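Local coordinates for malonyl CoA-acyl carrier protein transacylase (Clostridium perfringens, PDB 3PTW), which probably transfers the malonyl group of malonyl-CoA to acyl carrier protein, the step that supplies extender units for fatty acid synthesis, at residues A[80-85]-A[303-308]; A[126-131]-A[200-205]; A[177-182]-A[187-192]; A[213-218]-A[240-245]; A[261-266]-A[285-290]. All blocks are in the same frame, centred on the assembly; numbering follows the deposited sequence.

Contact 1. Residues A[80-85]-A[303-308]; sequences LGVKSH and KTLSKL
L305 lays its two methyl groups over L80 and V82, one methyl to each. L305 CD1 meets L80 CD1 at 4.0 Å. L305 CD2 meets V82 CG1 at 4.1 Å. One branched tip therefore serves two residues that lie on either side of G81. The CB of L305 does not aim at the loop. With CG beside the backbone N (chi1 -65°), the fork of the side chain is carried across to it. One turn on, L308 takes up the rest of V82. L308 CD1 lies 4.0 Å from V82 CB and touches V82 CG2 as well. V82 thus sits against both leucines, and it crosses each of them at about a right angle. No hydrogen bond joins 80-85 to 303-308. The contact is made by aliphatic carbon alone.

V82 is buried, and F6 of strand 4-8 and L77 of helix 59-79 also touch it. L80 is exposed and lies at the outer margin of the patch. Between L80 and V82 the backbone turns: helix 59-79 ends in a Schellman motif, with G81 at positive phi (82°) in the C-prime place. V82 N bonds back to L77 O, and G81 N to D78 O. The chain then runs on to strand 86-89. Helix 298-315 packs here through residues i and i+3 of one face. This is the layering of an alpha/beta fold: a helix-to-strand connection of the mixed sheet covered by the last modelled helix, 298-315.

Contact 2. Residues A[126-131]-A[200-205]; sequences EGIGGM and CSMLQP
The backbones stay well apart, with the CA atoms of G129 and M202 8.3 Å from each other, and no hydrogen bond spans the gap. One thioether chain closes it. M202 sends its CB toward 126-131, and its terminal methyl makes the contact. M202 CE lies 3.8 Å from I128 CD1 and 3.9 Å from I128 CG1. M202 CE therefore rests alongside the CG1-CD1 bond, touching both atoms. The methionine is extended through chi2 and then bends at chi3 (80°), which turns CE off the line of the chain. I128 does not point its CB at M202; its ethyl branch reaches over instead. The same M202 CE also lies 4.5 Å from G129 CA, where the strand has no side chain.

G129 begins strand 129-135 of the four-stranded antiparallel sheet in the small ferredoxin-like subdomain of the acyl transferase fold. M202 belongs to the short 3-10 segment 201-202 that leads into helix 204-214. The contact thus ties the start of a sheet strand to the entrance of a helix. V124 and E171 also touch M202. The M202 backbone has its own tether, as M202 N donates to C200 SG at 3.6 Å with an angle of 155°. The turn is closed further by L203 N bonding to C200 O at 3.0 Å. I128 is exposed, whereas G129 is buried.

Contact 3. Residues A[177-182]-A[187-192]; sequences KAMEFI and GRAIKL
A189 points its CB at helix 172-184, between M179 and I182, one turn apart on the helix. M179 CG lies 3.8 Å from A189 CB, and I182 CD1 comes to 4.0 Å from the same methyl. A189 CB sits in the notch between the two longer side chains. M179 starts off to one side. With CG beside the backbone N (chi1 -70°), the chain swings over the strand. It bends again at chi3, and M179 CE ends 4.1 Å from A189 O. The thioether sulfur rests near K191, whose amine leads away.

I182 uses its two branches differently. CD1 goes to the alanine, while CG2 lies against the main chain, 3.5 Å from R188 N. G187 has no side chain, which leaves room for this close fit. One polar bond closes the turn: G187 N donates to I182 O at 3.1 Å. It is bent (139°) and tilted from the carbonyl plane.

R188 and I190 direct their CB atoms away from the helix. The helix and strand segments run nearly antiparallel, at 154°. Helix 172-184 leads here into the last, outermost strand of the beta-alpha-beta-beta-alpha-beta, ferredoxin-like small subdomain of this family.

Contact 4. Residues A[213-218]-A[240-245]; sequences ELNKIS and NIIELL
L214 has the largest share of this contact, where the C-terminal part of helix 204-214 packs against the first turn of helix 241-248 in the helical layer of the acyl transferase domain. L214 CB starts the contact, 3.9 Å from both I242 CG1 and I242 CG2. Beyond CG both methyls reach L245, and CD1 also meets the I242 carbonyl. L214 CD1 lies 3.7 Å from L245 CB and 3.6 Å from I242 O. L214 CD2 reaches L245 CD2 at 3.8 Å. The two leucines cross at about a right angle. L112 of helix 106-122 also touches L214, and L98 of helix 93-100 touches L245, so two further helices border L214 and L245.

I242 and L245 are three residues apart and face the same way. Their helix starts at N240, the N-cap. N240 OD1 accepts from E243 N at 3.1 Å, with the donor above the carbonyl plane. This is a capping bond at the start of the helix.

L214 to I217 form a type I turn. The exposed N215 lies across I242 there. Its CG is set beside the backbone N (chi1 -77°), which carries the amide over to the isoleucine. N215 OD1 comes to 3.5 Å from I242 CD1.

Contact 5. Residues A[261-266]-A[285-290]; sequences KMIESG and KINKNV
The tip of I263 lies over one face of the N287 amide. I263 CD1 is 3.7 Å from N287 CB and 3.9 Å from N287 ND2, so one methyl covers the root of the side chain and its amide nitrogen. The oxygen of the amide is used differently. N287 OD1 accepts two backbone N-H groups, which reach it from opposite faces of the carbonyl plane. N289 N is 2.9 Å from N287 OD1, and V290 N is 3.1 Å from it. Both donors are tilted by just under 30° from the plane. With CG anti to the backbone N (chi1 -176°), the amide is folded back over the residues that follow.

These bonds make an Asx turn and an Asx motif. They shape the link from helix 278-286 to strand 291-295, an edge strand of the mixed sheet. The fold brings V290 back to the same isoleucine, with V290 CG1 4.0 Å from I263 CD1. F270 of strand 269-273 touches both I263 and V290.

I263 lies in the last turn of helix 255-264. G266 ends that helix in a Schellman motif. K261 O accepts both S265 N and S265 OG, again from opposite faces. K261 NZ forms a salt bridge with E264 OE1 at 2.6 Å, meeting it from above the carboxylate plane.

From the N terminus, contact 1 opens first and closes last. It joins the loop after helix 59-79 to helix 298-315, and the other four contacts are nested within its loop. Contact 2 opens at the start of strand 129-135 and closes at the start of helix 204-214. Contact 3, nested inside it, joins helix 172-184 to strand 188-191. These two touch through a probable hydrogen bond, M131 O to L192 N, between neighbouring strands of the antiparallel sheet. Contacts 4 and 5 follow in series. Contact 4 joins two helices; contact 5 joins helix 255-264 to the loop between helix 278-286 and strand 291-295. None cross. Contacts 1 and 3 have centres about 40 Å apart.

Contact 1. Residues A[80-85]-A[303-308]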
# COMPACT_ATOMS: atom_id res chain seq x y z
N LEU A 80 2.16 -16.09 16.79
CA LEU A 80 0.85 -16.59 17.21
C LEU A 80 0.24 -17.61 16.24
O LEU A 80 -0.91 -18.02 16.42
CB LEU A 80 -0.12 -15.42 17.46
CG LEU A 80 0.18 -14.59 18.72
CD1 LEU A 80 -0.52 -13.24 18.64
CD2 LEU A 80 -0.22 -15.36 20.00
N GLY A 81 1.00 -18.01 15.22
CA GLY A 81 0.56 -19.04 14.26
C GLY A 81 -0.36 -18.55 13.14
O GLY A 81 -0.89 -19.35 12.38
N VAL A 82 -0.54 -17.24 13.04
CA VAL A 82 -1.34 -16.69 11.95
C VAL A 82 -0.44 -16.40 10.74
O VAL A 82 0.45 -15.55 10.79
CB VAL A 82 -2.31 -15.52 12.37
CG1 VAL A 82 -1.88 -14.86 13.67
CG2 VAL A 82 -2.51 -14.50 11.25
N LYS A 83 -0.68 -17.16 9.68
CA LYS A 83 0.19 -17.19 8.52
C LYS A 83 -0.60 -17.29 7.23
O LYS A 83 -1.78 -17.62 7.24
CB LYS A 83 1.19 -18.34 8.63
CG LYS A 83 0.67 -19.58 9.34
CD LYS A 83 1.81 -20.50 9.75
CE LYS A 83 2.82 -19.78 10.65
NZ LYS A 83 3.91 -20.70 11.07
N SER A 84 0.08 -16.97 6.13
CA SER A 84 -0.51 -16.88 4.80
C SER A 84 0.63 -16.84 3.78
O SER A 84 1.71 -16.32 4.06
CB SER A 84 -1.33 -15.60 4.66
OG SER A 84 -1.46 -15.20 3.29
N HIS A 85 0.37 -17.38 2.60
CA HIS A 85 1.31 -17.28 1.50
C HIS A 85 0.71 -16.59 0.27
O HIS A 85 1.15 -16.80 -0.86
CB HIS A 85 1.84 -18.67 1.13
CG HIS A 85 0.78 -19.64 0.73
ND1 HIS A 85 0.15 -20.47 1.63
CD2 HIS A 85 0.26 -19.93 -0.49
CE1 HIS A 85 -0.73 -21.23 0.98
NE2 HIS A 85 -0.68 -20.92 -0.30
N LYS A 303 -9.91 -9.28 18.42
CA LYS A 303 -11.04 -9.51 17.53
C LYS A 303 -10.62 -10.50 16.43
O LYS A 303 -11.32 -11.49 16.18
CB LYS A 303 -11.53 -8.18 16.94
CG LYS A 303 -12.60 -8.27 15.86
CD LYS A 303 -13.36 -6.95 15.72
CE LYS A 303 -14.24 -6.93 14.47
NZ LYS A 303 -15.46 -6.06 14.61
N THR A 304 -9.47 -10.24 15.80
CA THR A 304 -8.97 -11.09 14.73
C THR A 304 -8.67 -12.52 15.20
O THR A 304 -9.16 -13.49 14.61
CB THR A 304 -7.76 -10.44 14.03
OG1 THR A 304 -8.21 -9.27 13.35
CG2 THR A 304 -7.13 -11.36 13.01
N LEU A 305 -7.90 -12.65 16.28
CA LEU A 305 -7.59 -13.97 16.84
C LEU A 305 -8.85 -14.72 17.24
O LEU A 305 -8.95 -15.94 17.05
CB LEU A 305 -6.64 -13.86 18.04
CG LEU A 305 -5.21 -13.33 17.85
CD1 LEU A 305 -4.47 -13.34 19.18
CD2 LEU A 305 -4.42 -14.10 16.78
N SER A 306 -9.82 -13.99 17.80
CA SER A 306 -11.10 -14.58 18.20
C SER A 306 -11.85 -15.17 17.00
O SER A 306 -12.36 -16.30 17.08
CB SER A 306 -11.97 -13.55 18.93
OG SER A 306 -12.91 -14.19 19.75
N LYS A 307 -11.89 -14.42 15.90
CA LYS A 307 -12.48 -14.93 14.66
C LYS A 307 -11.72 -16.14 14.11
O LYS A 307 -12.33 -17.13 13.70
CB LYS A 307 -12.58 -13.82 13.60
CG LYS A 307 -13.22 -14.26 12.27
CD LYS A 307 -14.61 -14.86 12.47
CE LYS A 307 -15.33 -15.01 11.15
NZ LYS A 307 -16.65 -15.67 11.31
N LEU A 308 -10.39 -16.07 14.11
CA LEU A 308 -9.60 -17.19 13.60
C LEU A 308 -9.78 -18.48 14.41
O LEU A 308 -9.76 -19.58 13.85
CB LEU A 308 -8.11 -16.83 13.48
CG LEU A 308 -7.76 -15.77 12.43
CD1 LEU A 308 -6.28 -15.38 12.50
CD2 LEU A 308 -8.14 -16.22 11.03

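Contact 2. Residues A[126-131]-A[200-205]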
# COMPACT_ATOMS: atom_id res chain seq x y z
N GLU A 126 6.16 21.40 -5.93
CA GLU A 126 4.93 21.66 -5.19
C GLU A 126 4.01 22.60 -5.98
O GLU A 126 4.46 23.61 -6.51
CB GLU A 126 5.26 22.28 -3.84
CG GLU A 126 4.11 22.34 -2.84
CD GLU A 126 4.58 22.67 -1.42
OE1 GLU A 126 4.36 21.82 -0.52
OE2 GLU A 126 5.18 23.74 -1.21
N GLY A 127 2.73 22.24 -6.05
CA GLY A 127 1.73 23.09 -6.69
C GLY A 127 1.49 22.88 -8.18
O GLY A 127 0.71 23.60 -8.79
N ILE A 128 2.15 21.89 -8.78
CA ILE A 128 1.91 21.66 -10.21
C ILE A 128 1.05 20.43 -10.51
O ILE A 128 0.27 20.43 -11.48
CB ILE A 128 3.21 21.73 -11.08
CG1 ILE A 128 3.57 20.38 -11.68
CG2 ILE A 128 4.38 22.45 -10.34
CD1 ILE A 128 4.35 20.47 -12.97
N GLY A 129 1.19 19.40 -9.69
CA GLY A 129 0.46 18.16 -9.89
C GLY A 129 -0.27 17.79 -8.62
O GLY A 129 0.05 18.30 -7.55
N GLY A 130 -1.25 16.91 -8.74
CA GLY A 130 -2.04 16.47 -7.59
C GLY A 130 -2.79 15.19 -7.87
O GLY A 130 -2.47 14.47 -8.82
N MET A 131 -3.77 14.89 -7.03
CA MET A 131 -4.56 13.68 -7.19
C MET A 131 -6.03 13.97 -6.92
O MET A 131 -6.36 14.84 -6.09
CB MET A 131 -4.05 12.56 -6.28
CG MET A 131 -2.59 12.16 -6.57
SD MET A 131 -1.97 10.93 -5.40
CE MET A 131 -2.49 9.42 -6.25
N CYS A 200 1.39 8.50 -11.92
CA CYS A 200 1.32 8.86 -13.34
C CYS A 200 2.73 9.06 -13.90
O CYS A 200 3.72 9.05 -13.16
CB CYS A 200 0.45 10.09 -13.59
SG CYS A 200 1.16 11.64 -13.02
N SER A 201 2.79 9.24 -15.21
CA SER A 201 4.05 9.42 -15.94
C SER A 201 4.91 10.59 -15.42
O SER A 201 6.11 10.64 -15.69
CB SER A 201 3.75 9.60 -17.43
OG SER A 201 3.19 10.89 -17.66
N MET A 202 4.32 11.51 -14.67
CA MET A 202 5.08 12.64 -14.12
C MET A 202 6.10 12.20 -13.08
O MET A 202 7.01 12.96 -12.75
CB MET A 202 4.15 13.70 -13.52
CG MET A 202 3.31 14.42 -14.55
SD MET A 202 2.05 15.45 -13.78
CE MET A 202 3.04 16.89 -13.33
N LEU A 203 5.93 10.99 -12.54
CA LEU A 203 6.89 10.46 -11.58
C LEU A 203 8.00 9.67 -12.24
O LEU A 203 8.72 8.94 -11.58
CB LEU A 203 6.20 9.64 -10.49
CG LEU A 203 6.15 10.32 -9.13
CD1 LEU A 203 5.33 11.60 -9.18
CD2 LEU A 203 5.62 9.37 -8.05
N GLN A 204 8.14 9.82 -13.56
CA GLN A 204 9.23 9.19 -14.31
C GLN A 204 10.60 9.42 -13.64
O GLN A 204 11.38 8.49 -13.56
CB GLN A 204 9.21 9.67 -15.78
CG GLN A 204 10.33 9.13 -16.67
CD GLN A 204 10.30 7.61 -16.83
OE1 GLN A 204 9.23 6.98 -16.82
NE2 GLN A 204 11.47 7.01 -16.99
N PRO A 205 10.88 10.65 -13.15
CA PRO A 205 12.21 10.87 -12.53
C PRO A 205 12.42 10.11 -11.22
O PRO A 205 13.55 9.71 -10.92
CB PRO A 205 12.23 12.39 -12.27
CG PRO A 205 11.20 12.96 -13.22
CD PRO A 205 10.13 11.92 -13.24

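Contact 3. Residues A[177-182]-A[187-192]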
# COMPACT_ATOMS: atom_id res chain seq x y z
N LYS A 177 -9.92 20.46 -15.10
CA LYS A 177 -10.84 20.22 -16.20
C LYS A 177 -11.55 18.86 -16.09
O LYS A 177 -12.75 18.75 -16.37
CB LYS A 177 -10.14 20.38 -17.55
CG LYS A 177 -11.02 21.04 -18.62
CD LYS A 177 -10.67 22.51 -18.87
CE LYS A 177 -10.87 23.39 -17.64
NZ LYS A 177 -10.02 24.60 -17.75
N ALA A 178 -10.80 17.84 -15.66
CA ALA A 178 -11.34 16.49 -15.46
C ALA A 178 -12.49 16.50 -14.46
O ALA A 178 -13.52 15.86 -14.69
CB ALA A 178 -10.23 15.54 -15.00
N MET A 179 -12.29 17.24 -13.36
CA MET A 179 -13.32 17.42 -12.33
C MET A 179 -14.60 18.02 -12.90
O MET A 179 -15.69 17.54 -12.58
CB MET A 179 -12.78 18.28 -11.19
CG MET A 179 -11.71 17.61 -10.32
SD MET A 179 -11.03 18.76 -9.09
CE MET A 179 -12.53 19.14 -8.16
N GLU A 180 -14.46 19.06 -13.74
CA GLU A 180 -15.59 19.63 -14.49
C GLU A 180 -16.29 18.56 -15.32
O GLU A 180 -17.49 18.39 -15.20
CB GLU A 180 -15.14 20.77 -15.44
CG GLU A 180 -14.81 22.11 -14.77
CD GLU A 180 -14.38 23.18 -15.78
OE1 GLU A 180 -13.58 24.07 -15.40
OE2 GLU A 180 -14.83 23.14 -16.95
N PHE A 181 -15.52 17.83 -16.14
CA PHE A 181 -16.08 16.77 -16.99
C PHE A 181 -16.76 15.65 -16.20
O PHE A 181 -17.81 15.14 -16.61
CB PHE A 181 -15.01 16.18 -17.94
CG PHE A 181 -14.50 17.15 -18.98
CD1 PHE A 181 -13.13 17.32 -19.17
CD2 PHE A 181 -15.38 17.88 -19.77
CE1 PHE A 181 -12.64 18.21 -20.13
CE2 PHE A 181 -14.90 18.79 -20.74
CZ PHE A 181 -13.52 18.95 -20.92
N ILE A 182 -16.18 15.28 -15.06
CA ILE A 182 -16.77 14.24 -14.20
C ILE A 182 -18.17 14.66 -13.71
O ILE A 182 -19.12 13.87 -13.77
CB ILE A 182 -15.82 13.85 -13.03
CG1 ILE A 182 -14.67 13.01 -13.56
CG2 ILE A 182 -16.54 13.06 -11.94
CD1 ILE A 182 -13.41 13.10 -12.76
N GLY A 187 -20.82 11.71 -12.24
CA GLY A 187 -19.87 11.25 -11.25
C GLY A 187 -19.52 12.37 -10.29
O GLY A 187 -20.01 13.50 -10.42
N ARG A 188 -18.67 12.05 -9.32
CA ARG A 188 -18.20 13.02 -8.34
C ARG A 188 -16.70 12.96 -8.31
O ARG A 188 -16.11 11.89 -8.46
CB ARG A 188 -18.73 12.69 -6.94
CG ARG A 188 -20.18 13.09 -6.67
CD ARG A 188 -20.50 12.90 -5.18
NE ARG A 188 -19.56 13.67 -4.36
CZ ARG A 188 -19.04 13.25 -3.21
NH1 ARG A 188 -18.18 14.02 -2.57
NH2 ARG A 188 -19.35 12.07 -2.71
N ALA A 189 -16.09 14.12 -8.11
CA ALA A 189 -14.64 14.23 -8.04
C ALA A 189 -14.26 15.03 -6.82
O ALA A 189 -14.84 16.09 -6.56
CB ALA A 189 -14.11 14.88 -9.30
N ILE A 190 -13.31 14.52 -6.05
CA ILE A 190 -12.79 15.23 -4.88
C ILE A 190 -11.31 15.45 -5.07
O ILE A 190 -10.56 14.50 -5.28
CB ILE A 190 -12.98 14.42 -3.56
CG1 ILE A 190 -14.37 13.78 -3.48
CG2 ILE A 190 -12.69 15.33 -2.32
CD1 ILE A 190 -14.49 12.72 -2.39
N LYS A 191 -10.88 16.70 -5.01
CA LYS A 191 -9.45 16.98 -5.02
C LYS A 191 -8.85 16.49 -3.70
O LYS A 191 -9.26 16.93 -2.62
CB LYS A 191 -9.17 18.47 -5.23
CG LYS A 191 -7.70 18.77 -5.48
CD LYS A 191 -7.37 20.24 -5.24
CE LYS A 191 -5.86 20.47 -5.22
NZ LYS A 191 -5.52 21.91 -5.38
N LEU A 192 -7.92 15.55 -3.79
CA LEU A 192 -7.28 15.00 -2.61
C LEU A 192 -6.29 16.02 -2.04
O LEU A 192 -5.82 16.90 -2.77
CB LEU A 192 -6.61 13.67 -2.93
CG LEU A 192 -7.55 12.50 -3.30
CD1 LEU A 192 -6.75 11.28 -3.64
CD2 LEU A 192 -8.54 12.19 -2.16

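Contact 4. Residues A[213-218]-A[240-245]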
# COMPACT_ATOMS: atom_id res chain seq x y z
N GLU A 213 18.61 2.68 -7.18
CA GLU A 213 18.66 2.16 -5.80
C GLU A 213 18.35 0.66 -5.71
O GLU A 213 19.08 -0.09 -5.07
CB GLU A 213 17.68 2.94 -4.91
CG GLU A 213 18.10 4.39 -4.65
CD GLU A 213 19.54 4.51 -4.17
OE1 GLU A 213 19.95 3.73 -3.26
OE2 GLU A 213 20.26 5.37 -4.72
N LEU A 214 17.26 0.24 -6.34
CA LEU A 214 16.90 -1.18 -6.42
C LEU A 214 18.07 -2.05 -6.93
O LEU A 214 18.33 -3.10 -6.37
CB LEU A 214 15.63 -1.40 -7.28
CG LEU A 214 14.27 -1.05 -6.65
CD1 LEU A 214 13.18 -0.88 -7.71
CD2 LEU A 214 13.84 -2.13 -5.62
N ASN A 215 18.77 -1.58 -7.97
CA ASN A 215 19.91 -2.31 -8.53
C ASN A 215 21.09 -2.55 -7.55
O ASN A 215 21.93 -3.42 -7.80
CB ASN A 215 20.42 -1.62 -9.80
CG ASN A 215 19.54 -1.90 -11.02
OD1 ASN A 215 18.89 -2.93 -11.09
ND2 ASN A 215 19.54 -0.99 -11.98
N LYS A 216 21.13 -1.78 -6.46
CA LYS A 216 22.20 -1.89 -5.46
C LYS A 216 21.95 -2.96 -4.40
O LYS A 216 22.90 -3.45 -3.79
CB LYS A 216 22.45 -0.54 -4.76
CG LYS A 216 23.02 0.57 -5.63
CD LYS A 216 22.75 1.91 -4.96
CE LYS A 216 23.42 3.07 -5.66
NZ LYS A 216 24.60 3.53 -4.87
N ILE A 217 20.70 -3.33 -4.18
CA ILE A 217 20.41 -4.24 -3.07
C ILE A 217 20.21 -5.69 -3.54
O ILE A 217 20.07 -5.95 -4.73
CB ILE A 217 19.24 -3.76 -2.12
CG1 ILE A 217 17.86 -4.29 -2.56
CG2 ILE A 217 19.28 -2.24 -1.89
CD1 ILE A 217 16.96 -3.31 -3.24
N SER A 218 20.20 -6.61 -2.59
CA SER A 218 20.02 -8.02 -2.88
C SER A 218 18.54 -8.42 -2.91
O SER A 218 17.79 -8.19 -1.96
CB SER A 218 20.81 -8.89 -1.90
OG SER A 218 20.81 -8.32 -0.61
N ASN A 240 10.52 -9.45 -13.95
CA ASN A 240 11.57 -8.61 -13.40
C ASN A 240 11.06 -7.78 -12.22
O ASN A 240 10.32 -6.81 -12.40
CB ASN A 240 12.14 -7.71 -14.49
CG ASN A 240 13.43 -7.03 -14.07
OD1 ASN A 240 13.48 -6.31 -13.06
ND2 ASN A 240 14.48 -7.25 -14.84
N ILE A 241 11.47 -8.16 -11.02
CA ILE A 241 10.99 -7.49 -9.81
C ILE A 241 11.30 -5.98 -9.79
O ILE A 241 10.40 -5.16 -9.58
CB ILE A 241 11.50 -8.19 -8.52
CG1 ILE A 241 10.84 -9.56 -8.38
CG2 ILE A 241 11.20 -7.33 -7.27
CD1 ILE A 241 11.45 -10.41 -7.31
N ILE A 242 12.57 -5.62 -10.02
CA ILE A 242 13.00 -4.22 -10.09
C ILE A 242 12.12 -3.38 -11.02
O ILE A 242 11.74 -2.25 -10.69
CB ILE A 242 14.49 -4.12 -10.49
CG1 ILE A 242 15.38 -4.67 -9.36
CG2 ILE A 242 14.88 -2.67 -10.89
CD1 ILE A 242 16.64 -5.37 -9.87
N GLU A 243 11.77 -3.93 -12.18
CA GLU A 243 11.00 -3.20 -13.17
C GLU A 243 9.55 -3.01 -12.74
O GLU A 243 8.98 -1.96 -12.94
CB GLU A 243 11.07 -3.90 -14.53
CG GLU A 243 10.08 -3.42 -15.55
CD GLU A 243 9.74 -4.52 -16.54
OE1 GLU A 243 8.59 -5.02 -16.49
OE2 GLU A 243 10.64 -4.90 -17.34
N LEU A 244 8.97 -4.06 -12.15
CA LEU A 244 7.61 -3.96 -11.59
C LEU A 244 7.52 -2.96 -10.44
O LEU A 244 6.47 -2.40 -10.19
CB LEU A 244 7.13 -5.33 -11.14
CG LEU A 244 6.13 -6.10 -12.05
CD1 LEU A 244 6.14 -5.69 -13.52
CD2 LEU A 244 6.36 -7.58 -11.92
N LEU A 245 8.64 -2.74 -9.76
CA LEU A 245 8.70 -1.83 -8.61
C LEU A 245 9.03 -0.42 -9.12
O LEU A 245 8.56 0.59 -8.58
CB LEU A 245 9.76 -2.31 -7.62
CG LEU A 245 9.42 -2.88 -6.23
CD1 LEU A 245 8.01 -3.43 -6.08
CD2 LEU A 245 10.48 -3.90 -5.82

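Contact 5. Residues A[261-266]-A[285-290]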
# COMPACT_ATOMS: atom_id res chain seq x y z
N LYS A 261 -7.92 -11.35 -8.01
CA LYS A 261 -7.03 -12.49 -8.22
C LYS A 261 -6.78 -13.29 -6.95
O LYS A 261 -6.72 -14.52 -6.98
CB LYS A 261 -5.71 -12.04 -8.86
CG LYS A 261 -5.83 -11.70 -10.34
CD LYS A 261 -5.92 -12.96 -11.19
CE LYS A 261 -6.44 -12.64 -12.58
NZ LYS A 261 -7.93 -12.69 -12.65
N MET A 262 -6.66 -12.58 -5.83
CA MET A 262 -6.49 -13.24 -4.54
C MET A 262 -7.68 -14.16 -4.28
O MET A 262 -7.51 -15.31 -3.89
CB MET A 262 -6.30 -12.22 -3.41
CG MET A 262 -4.93 -11.56 -3.41
SD MET A 262 -4.63 -10.37 -2.08
CE MET A 262 -4.25 -11.48 -0.72
N ILE A 263 -8.89 -13.63 -4.51
CA ILE A 263 -10.13 -14.39 -4.34
C ILE A 263 -10.20 -15.56 -5.33
O ILE A 263 -10.57 -16.67 -4.94
CB ILE A 263 -11.38 -13.48 -4.45
CG1 ILE A 263 -11.42 -12.53 -3.24
CG2 ILE A 263 -12.68 -14.32 -4.59
CD1 ILE A 263 -12.60 -11.58 -3.20
N GLU A 264 -9.84 -15.31 -6.59
CA GLU A 264 -9.70 -16.36 -7.61
C GLU A 264 -8.82 -17.48 -7.10
O GLU A 264 -9.13 -18.65 -7.26
CB GLU A 264 -9.04 -15.78 -8.87
CG GLU A 264 -9.87 -15.83 -10.12
CD GLU A 264 -9.05 -15.48 -11.36
OE1 GLU A 264 -9.57 -14.72 -12.21
OE2 GLU A 264 -7.88 -15.94 -11.47
N SER A 265 -7.72 -17.10 -6.46
CA SER A 265 -6.72 -18.02 -5.95
C SER A 265 -7.17 -18.71 -4.67
O SER A 265 -6.43 -19.51 -4.11
CB SER A 265 -5.41 -17.26 -5.70
OG SER A 265 -5.02 -16.55 -6.87
N GLY A 266 -8.39 -18.41 -4.21
CA GLY A 266 -8.98 -19.13 -3.10
C GLY A 266 -8.93 -18.50 -1.72
O GLY A 266 -9.32 -19.15 -0.75
N LYS A 285 -16.25 -3.86 -0.23
CA LYS A 285 -16.97 -3.32 -1.40
C LYS A 285 -16.72 -4.11 -2.68
O LYS A 285 -17.56 -4.08 -3.59
CB LYS A 285 -16.58 -1.85 -1.63
CG LYS A 285 -17.25 -0.90 -0.66
CD LYS A 285 -16.56 0.45 -0.58
CE LYS A 285 -16.75 1.00 0.84
NZ LYS A 285 -16.55 2.45 0.89
N ILE A 286 -15.56 -4.77 -2.78
CA ILE A 286 -15.27 -5.64 -3.91
C ILE A 286 -16.11 -6.93 -3.79
O ILE A 286 -16.77 -7.36 -4.75
CB ILE A 286 -13.73 -5.93 -4.04
CG1 ILE A 286 -12.98 -4.67 -4.51
CG2 ILE A 286 -13.44 -7.10 -4.98
CD1 ILE A 286 -11.57 -4.56 -3.98
N ASN A 287 -16.11 -7.52 -2.60
CA ASN A 287 -16.79 -8.78 -2.37
C ASN A 287 -17.34 -8.79 -0.95
O ASN A 287 -16.58 -8.70 0.02
CB ASN A 287 -15.83 -9.95 -2.62
CG ASN A 287 -16.50 -11.31 -2.50
OD1 ASN A 287 -16.98 -11.70 -1.43
ND2 ASN A 287 -16.50 -12.06 -3.59
N LYS A 288 -18.66 -8.88 -0.85
CA LYS A 288 -19.36 -8.76 0.42
C LYS A 288 -19.38 -10.06 1.23
O LYS A 288 -19.82 -10.06 2.39
CB LYS A 288 -20.79 -8.27 0.17
CG LYS A 288 -21.33 -7.28 1.20
CD LYS A 288 -22.70 -6.71 0.76
CE LYS A 288 -22.57 -5.78 -0.46
NZ LYS A 288 -23.87 -5.59 -1.16
N ASN A 289 -18.89 -11.15 0.64
CA ASN A 289 -19.03 -12.49 1.23
C ASN A 289 -17.82 -12.98 2.00
O ASN A 289 -17.96 -13.68 3.00
CB ASN A 289 -19.39 -13.51 0.15
CG ASN A 289 -20.70 -13.19 -0.51
OD1 ASN A 289 -20.79 -13.15 -1.74
ND2 ASN A 289 -21.73 -12.95 0.29
N VAL A 290 -16.63 -12.61 1.54
CA VAL A 290 -15.39 -13.00 2.20
C VAL A 290 -15.28 -12.39 3.60
O VAL A 290 -15.84 -11.32 3.87
CB VAL A 290 -14.14 -12.62 1.36
CG1 VAL A 290 -14.22 -13.27 -0.01
CG2 VAL A 290 -14.02 -11.10 1.22